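Local coordinates for protein endopolygalacturonase (Chondrostereum purpureum, PDB 1KCC) that probably hydrolyses the alpha-1,4 linkages between galacturonosyl units of polygalacturonate, the acidic chain of pectin, as a family 28 glycoside hydrolase, at residues H150-F155 and V169-D174; Y223-K228 and N246-I251. All coordinates share one frame; numbering follows the deposited sequence.

How the contacts relate
Both contacts bind the same beta-D-galactopyranuronic acid, at different parts of it. In contact 1 (150-155 with 169-174), His150, Asn151 and Asp173 take the ring hydroxyls O2, O3 and O4; in contact 2 (223-228 with 246-251), Arg226 and Lys228 take the carboxylate. The two centres lie about 14 Å apart, yet the contacts meet through Asp174, which forms salt bridges to both cations: Asp174 OD1 is 2.8 Å from Arg226 NH2 and Asp174 OD2 2.8 Å from Lys228 NZ. Asn91, His195 and Tyr262 also hydrogen-bond the sugar. Contact 1 is a polar turn region beside the ligand, whereas contact 2 has isoleucine side chains packed on a backbone corner, behind its ligand-binding side chains.

Contact 1. Residues H150-F155 and V169-D174; sequences HNTDGF and VKNQDD. With GTR (beta-D-galactopyranuronic acid), chain B.
Gly154 N donates to Asp174 O at 3.0 Å, joining the backbones where the first segment enters strand 155-158 and the second has left strand 162-170. Asp174 O is shared: Asn171 ND2 also reaches it, from above the carbonyl plane. Asn171 ND2 donates to Thr152 O as well, at 2.8 Å, and the two bonds fix the amide's rotation. Thr152 OG1, set between backbone N and carbonyl carbon (chi1 44°), accepts from Gln172 N and donates to Gln172 OE1 at 2.7 Å; the backbone O of Asp140 and OD1 of Asp144 accept from Gln172 NE2. Val169 CG2 approaches Phe155 CE2 at 3.6 Å.

His150 NE2 meets galacturonate O2 in the ring plane at 2.7 Å. Asn151 ND2 donates to O3, its OD1 accepting from Thr90 N, and Asp173 OD1 accepts from O4. Asp153 OD1 lies 3.4 Å from Asp173 OD2, two acceptors not bonded to each other, their carboxylate planes 18° apart; Asp174 N donates to Asp173 OD2. A water bridges Asp153 OD2 and Asp174 OD2, and Asp174 is also held by Ser198 OG and by salt bridges to Arg226 and Lys228. The gathered carboxylates probably give the site a negative potential, partly balanced by those cations.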
loop_
_atom_site.group_PDB
_atom_site.type_symbol
_atom_site.label_atom_id
_atom_site.label_comp_id
_atom_site.label_asym_id
_atom_site.label_seq_id
_atom_site.Cartn_x
_atom_site.Cartn_y
_atom_site.Cartn_z
ATOM N N HIS A 150 8.119 10.499 -5.804
ATOM C CA HIS A 150 6.922 11.009 -5.132
ATOM C C HIS A 150 5.745 10.142 -5.557
ATOM O O HIS A 150 5.705 9.616 -6.689
ATOM C CB HIS A 150 6.736 12.471 -5.459
ATOM C CG HIS A 150 5.811 13.138 -4.463
ATOM N ND1 HIS A 150 6.198 13.448 -3.187
ATOM C CD2 HIS A 150 4.521 13.538 -4.601
ATOM C CE1 HIS A 150 5.191 14.012 -2.524
ATOM N NE2 HIS A 150 4.149 14.090 -3.377
ATOM N N ASN A 151 4.762 9.987 -4.682
ATOM C CA ASN A 151 3.597 9.139 -4.975
ATOM C C ASN A 151 4.031 7.699 -5.332
ATOM O O ASN A 151 3.335 7.003 -6.072
ATOM C CB ASN A 151 2.698 9.696 -6.086
ATOM C CG ASN A 151 2.102 11.033 -5.690
ATOM O OD1 ASN A 151 2.352 12.045 -6.364
ATOM N ND2 ASN A 151 1.309 11.079 -4.620
ATOM N N THR A 152 5.122 7.262 -4.697
ATOM C CA THR A 152 5.675 5.907 -4.952
ATOM C C THR A 152 5.104 4.864 -3.989
ATOM O O THR A 152 5.837 4.079 -3.397
ATOM C CB THR A 152 7.202 5.979 -4.902
ATOM O OG1 THR A 152 7.544 6.782 -3.746
ATOM C CG2 THR A 152 7.780 6.601 -6.176
ATOM N N ASP A 153 3.759 4.832 -3.918
ATOM C CA ASP A 153 3.110 3.899 -2.996
ATOM C C ASP A 153 3.610 2.468 -3.235
ATOM O O ASP A 153 3.762 2.029 -4.360
ATOM C CB ASP A 153 1.598 3.858 -3.267
ATOM C CG ASP A 153 0.848 5.157 -3.154
ATOM O OD1 ASP A 153 1.468 6.228 -3.293
ATOM O OD2 ASP A 153 -0.390 5.110 -2.950
ATOM N N GLY A 154 3.792 1.713 -2.139
ATOM C CA GLY A 154 4.194 0.331 -2.306
ATOM C C GLY A 154 3.079 -0.530 -2.878
ATOM O O GLY A 154 3.198 -1.115 -3.961
ATOM N N PHE A 155 1.967 -0.587 -2.121
ATOM C CA PHE A 155 0.810 -1.382 -2.463
ATOM C C PHE A 155 -0.449 -0.521 -2.328
ATOM O O PHE A 155 -0.675 0.025 -1.256
ATOM C CB PHE A 155 0.629 -2.583 -1.522
ATOM C CG PHE A 155 1.844 -3.467 -1.460
ATOM C CD1 PHE A 155 1.979 -4.535 -2.378
ATOM C CD2 PHE A 155 2.841 -3.286 -0.524
ATOM C CE1 PHE A 155 3.115 -5.348 -2.302
ATOM C CE2 PHE A 155 3.957 -4.077 -0.474
ATOM C CZ PHE A 155 4.119 -5.128 -1.373
ATOM N N VAL A 169 9.199 -2.317 1.790
ATOM C CA VAL A 169 8.947 -1.148 0.935
ATOM C C VAL A 169 9.856 0.012 1.380
ATOM O O VAL A 169 9.851 0.391 2.545
ATOM C CB VAL A 169 7.488 -0.682 1.060
ATOM C CG1 VAL A 169 7.254 0.573 0.224
ATOM C CG2 VAL A 169 6.534 -1.810 0.649
ATOM N N LYS A 170 10.618 0.521 0.427
ATOM C CA LYS A 170 11.480 1.706 0.608
ATOM C C LYS A 170 11.003 2.722 -0.410
ATOM O O LYS A 170 11.174 2.519 -1.617
ATOM C CB LYS A 170 12.950 1.345 0.318
ATOM C CG LYS A 170 13.457 0.230 1.241
ATOM C CD LYS A 170 14.876 -0.173 0.867
ATOM C CE LYS A 170 15.431 -1.229 1.822
ATOM N NZ LYS A 170 16.716 -1.822 1.178
ATOM N N ASN A 171 10.349 3.787 0.044
ATOM C CA ASN A 171 9.654 4.632 -0.915
ATOM C C ASN A 171 9.461 6.037 -0.343
ATOM O O ASN A 171 10.150 6.451 0.610
ATOM C CB ASN A 171 8.339 4.009 -1.385
ATOM C CG ASN A 171 7.307 4.009 -0.259
ATOM O OD1 ASN A 171 7.664 4.249 0.919
ATOM N ND2 ASN A 171 6.055 3.800 -0.611
ATOM N N GLN A 172 8.534 6.786 -0.971
ATOM C CA GLN A 172 8.282 8.209 -0.654
ATOM C C GLN A 172 6.826 8.499 -0.446
ATOM O O GLN A 172 6.440 9.672 -0.395
ATOM C CB GLN A 172 8.850 9.153 -1.716
ATOM C CG GLN A 172 10.376 9.060 -1.918
ATOM C CD GLN A 172 10.774 7.847 -2.741
ATOM O OE1 GLN A 172 10.146 7.507 -3.775
ATOM N NE2 GLN A 172 11.868 7.206 -2.345
ATOM N N ASP A 173 5.965 7.460 -0.332
ATOM C CA ASP A 173 4.554 7.709 -0.046
ATOM C C ASP A 173 4.052 6.518 0.764
ATOM O O ASP A 173 4.864 5.812 1.410
ATOM C CB ASP A 173 3.733 7.965 -1.331
ATOM C CG ASP A 173 2.468 8.810 -1.069
ATOM O OD1 ASP A 173 2.464 10.009 -1.410
ATOM O OD2 ASP A 173 1.488 8.279 -0.521
ATOM N N ASP A 174 2.747 6.290 0.829
ATOM C CA ASP A 174 2.219 5.215 1.662
ATOM C C ASP A 174 2.933 3.904 1.373
ATOM O O ASP A 174 3.106 3.513 0.205
ATOM C CB ASP A 174 0.704 5.058 1.436
ATOM C CG ASP A 174 -0.065 6.231 2.055
ATOM O OD1 ASP A 174 0.296 6.634 3.185
ATOM O OD2 ASP A 174 -1.074 6.647 1.438
HETATM C C1 GTR B . 1.646 14.016 -0.260
HETATM C C2 GTR B . 1.296 13.702 -1.705
HETATM C C3 GTR B . -0.121 13.450 -1.827
HETATM C C4 GTR B . -0.590 12.283 -0.907
HETATM C C5 GTR B . -0.116 12.663 0.509
HETATM C C6 GTR B . -0.414 11.545 1.487
HETATM O O1 GTR B . 3.015 14.245 -0.109
HETATM O O2 GTR B . 1.697 14.815 -2.530
HETATM O O3 GTR B . -0.435 13.085 -3.238
HETATM O O4 GTR B . -0.024 11.043 -1.358
HETATM O O5 GTR B . 1.309 12.901 0.554
HETATM O O6A GTR B . 0.484 10.854 2.017
HETATM O O6B GTR B . -1.616 11.386 1.731
HETATM O O HOH W 1 -1.676 6.769 -1.158
#

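Contact 2. Residues Y223-K228 and N246-I251; sequences YGVRIK and NTISGI. With GTR (beta-D-galactopyranuronic acid), chain B.
Van der Waals contacts join the two segments, with no hydrogen bond across: Ile248 and Ile251 of strand 247-251 point toward the corner at Gly224 and Val225, burying 190 Å² in total. Ile248 divides its branches between two residues. Ile248 CG2 packs directly on Gly224 CA at 3.8 Å, while Ile248 CD1 reaches Val225 CG1 at 3.9 Å, the two side chains crossing at about a right angle. Ile251 covers the backbone just before the corner, Ile251 CD1 lying 3.7 Å from Tyr223 O and its CG2 against Gly224 N.

On the other side of 223-228 the flat groups are layered. Tyr223 CE2 lies 3.4 Å above one face of the Arg226 guanidinium and Lys228 CE 3.6 Å above the opposite face, while Arg226 CD sits over the centre of the tyrosine ring. Tyr223 OH is hydrogen-bonded to Lys253 and Asp265.

Hydrogen bonds to the sugar carboxylate come from the ends of the two cations. Arg226 NH2 donates to galacturonate O6A at 2.8 Å, nearly straight at 167°, and Arg226 NH1 reaches O6B with a more bent 140°. The lysine chain, extended beyond CG, brings Lys228 NZ to O6B at 2.9 Å. Asp174 forms salt bridges to both, which probably fixes their positions and partly balances their charge.

In the right-handed parallel beta-helix of family 28, Arg226 and Lys228 lie on strand 226-230, between strands 197-202 and 254-259. Strand 247-251 belongs to a different face, flanked by 207-221 and 285-289, where Ile248 also touches Ile287 and Ile251 touches Val289.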
loop_
_atom_site.group_PDB
_atom_site.type_symbol
_atom_site.label_atom_id
_atom_site.label_comp_id
_atom_site.label_asym_id
_atom_site.label_seq_id
_atom_site.Cartn_x
_atom_site.Cartn_y
_atom_site.Cartn_z
ATOM N N TYR A 223 4.395 9.503 8.662
ATOM C CA TYR A 223 3.314 9.094 9.572
ATOM C C TYR A 223 3.590 7.651 9.950
ATOM O O TYR A 223 4.236 6.901 9.190
ATOM C CB TYR A 223 1.945 9.169 8.924
ATOM C CG TYR A 223 1.584 10.493 8.264
ATOM C CD1 TYR A 223 0.893 11.488 8.928
ATOM C CD2 TYR A 223 1.948 10.676 6.917
ATOM C CE1 TYR A 223 0.589 12.643 8.273
ATOM C CE2 TYR A 223 1.604 11.867 6.283
ATOM C CZ TYR A 223 0.935 12.865 7.001
ATOM O OH TYR A 223 0.579 14.013 6.325
ATOM N N GLY A 224 3.096 7.241 11.121
ATOM C CA GLY A 224 3.185 5.807 11.484
ATOM C C GLY A 224 2.042 5.025 10.865
ATOM O O GLY A 224 2.216 4.258 9.937
ATOM N N VAL A 225 0.816 5.263 11.426
ATOM C CA VAL A 225 -0.395 4.708 10.825
ATOM C C VAL A 225 -1.410 5.842 10.653
ATOM O O VAL A 225 -1.483 6.771 11.470
ATOM C CB VAL A 225 -0.992 3.531 11.637
ATOM C CG1 VAL A 225 0.002 2.402 11.753
ATOM C CG2 VAL A 225 -1.451 4.005 13.035
ATOM N N ARG A 226 -2.178 5.732 9.571
ATOM C CA ARG A 226 -3.228 6.687 9.283
ATOM C C ARG A 226 -4.502 5.996 8.821
ATOM O O ARG A 226 -4.448 5.021 8.075
ATOM C CB ARG A 226 -2.851 7.645 8.160
ATOM C CG ARG A 226 -1.964 8.796 8.561
ATOM C CD ARG A 226 -2.020 9.815 7.336
ATOM N NE ARG A 226 -1.252 9.160 6.268
ATOM C CZ ARG A 226 -0.988 9.847 5.121
ATOM N NH1 ARG A 226 -1.435 11.083 4.935
ATOM N NH2 ARG A 226 -0.278 9.228 4.150
ATOM N N ILE A 227 -5.618 6.579 9.220
ATOM C CA ILE A 227 -6.913 6.334 8.556
ATOM C C ILE A 227 -7.381 7.684 8.094
ATOM O O ILE A 227 -7.625 8.575 8.922
ATOM C CB ILE A 227 -7.957 5.650 9.471
ATOM C CG1 ILE A 227 -7.326 4.399 10.123
ATOM C CG2 ILE A 227 -9.214 5.348 8.655
ATOM C CD1 ILE A 227 -8.331 3.698 11.053
ATOM N N LYS A 228 -7.436 7.880 6.764
ATOM C CA LYS A 228 -7.748 9.174 6.174
ATOM C C LYS A 228 -8.965 9.048 5.306
ATOM O O LYS A 228 -9.040 8.168 4.435
ATOM C CB LYS A 228 -6.539 9.707 5.338
ATOM C CG LYS A 228 -5.671 8.681 4.645
ATOM C CD LYS A 228 -4.636 9.347 3.664
ATOM C CE LYS A 228 -3.653 8.245 3.210
ATOM N NZ LYS A 228 -2.794 8.744 2.095
ATOM N N ASN A 246 2.844 -3.704 16.091
ATOM C CA ASN A 246 3.631 -2.904 15.153
ATOM C C ASN A 246 4.682 -2.097 15.908
ATOM O O ASN A 246 4.429 -1.572 16.990
ATOM C CB ASN A 246 2.728 -1.957 14.355
ATOM C CG ASN A 246 1.670 -2.744 13.607
ATOM O OD1 ASN A 246 1.977 -3.440 12.608
ATOM N ND2 ASN A 246 0.425 -2.692 14.092
ATOM N N THR A 247 5.880 -2.010 15.307
ATOM C CA THR A 247 6.998 -1.288 15.909
ATOM C C THR A 247 7.392 -0.155 14.969
ATOM O O THR A 247 7.787 -0.414 13.819
ATOM C CB THR A 247 8.184 -2.232 16.147
ATOM O OG1 THR A 247 7.704 -3.305 16.988
ATOM C CG2 THR A 247 9.358 -1.501 16.796
ATOM N N ILE A 248 7.242 1.077 15.433
ATOM C CA ILE A 248 7.350 2.254 14.551
ATOM C C ILE A 248 8.257 3.253 15.204
ATOM O O ILE A 248 8.165 3.531 16.404
ATOM C CB ILE A 248 5.915 2.823 14.327
ATOM C CG1 ILE A 248 4.984 1.716 13.753
ATOM C CG2 ILE A 248 5.994 4.092 13.470
ATOM C CD1 ILE A 248 3.576 2.198 13.332
ATOM N N SER A 249 9.100 3.892 14.408
ATOM C CA SER A 249 10.013 4.923 14.927
ATOM C C SER A 249 10.413 5.876 13.826
ATOM O O SER A 249 10.199 5.627 12.630
ATOM C CB SER A 249 11.245 4.260 15.602
ATOM O OG SER A 249 11.961 3.492 14.630
ATOM N N GLY A 250 11.025 6.995 14.226
ATOM C CA GLY A 250 11.557 7.947 13.240
ATOM C C GLY A 250 10.428 8.643 12.498
ATOM O O GLY A 250 10.544 8.883 11.276
ATOM N N ILE A 251 9.330 8.963 13.188
ATOM C CA ILE A 251 8.162 9.564 12.527
ATOM C C ILE A 251 8.184 11.089 12.586
ATOM O O ILE A 251 8.319 11.693 13.663
ATOM C CB ILE A 251 6.865 9.018 13.165
ATOM C CG1 ILE A 251 6.831 7.479 13.107
ATOM C CG2 ILE A 251 5.660 9.699 12.549
ATOM C CD1 ILE A 251 7.001 6.932 11.669
HETATM C C1 GTR B . 1.646 14.016 -0.260
HETATM C C2 GTR B . 1.296 13.702 -1.705
HETATM C C3 GTR B . -0.121 13.450 -1.827
HETATM C C4 GTR B . -0.590 12.283 -0.907
HETATM C C5 GTR B . -0.116 12.663 0.509
HETATM C C6 GTR B . -0.414 11.545 1.487
HETATM O O1 GTR B . 3.015 14.245 -0.109
HETATM O O2 GTR B . 1.697 14.815 -2.530
HETATM O O3 GTR B . -0.435 13.085 -3.238
HETATM O O4 GTR B . -0.024 11.043 -1.358
HETATM O O5 GTR B . 1.309 12.901 0.554
HETATM O O6A GTR B . 0.484 10.854 2.017
HETATM O O6B GTR B . -1.616 11.386 1.731
#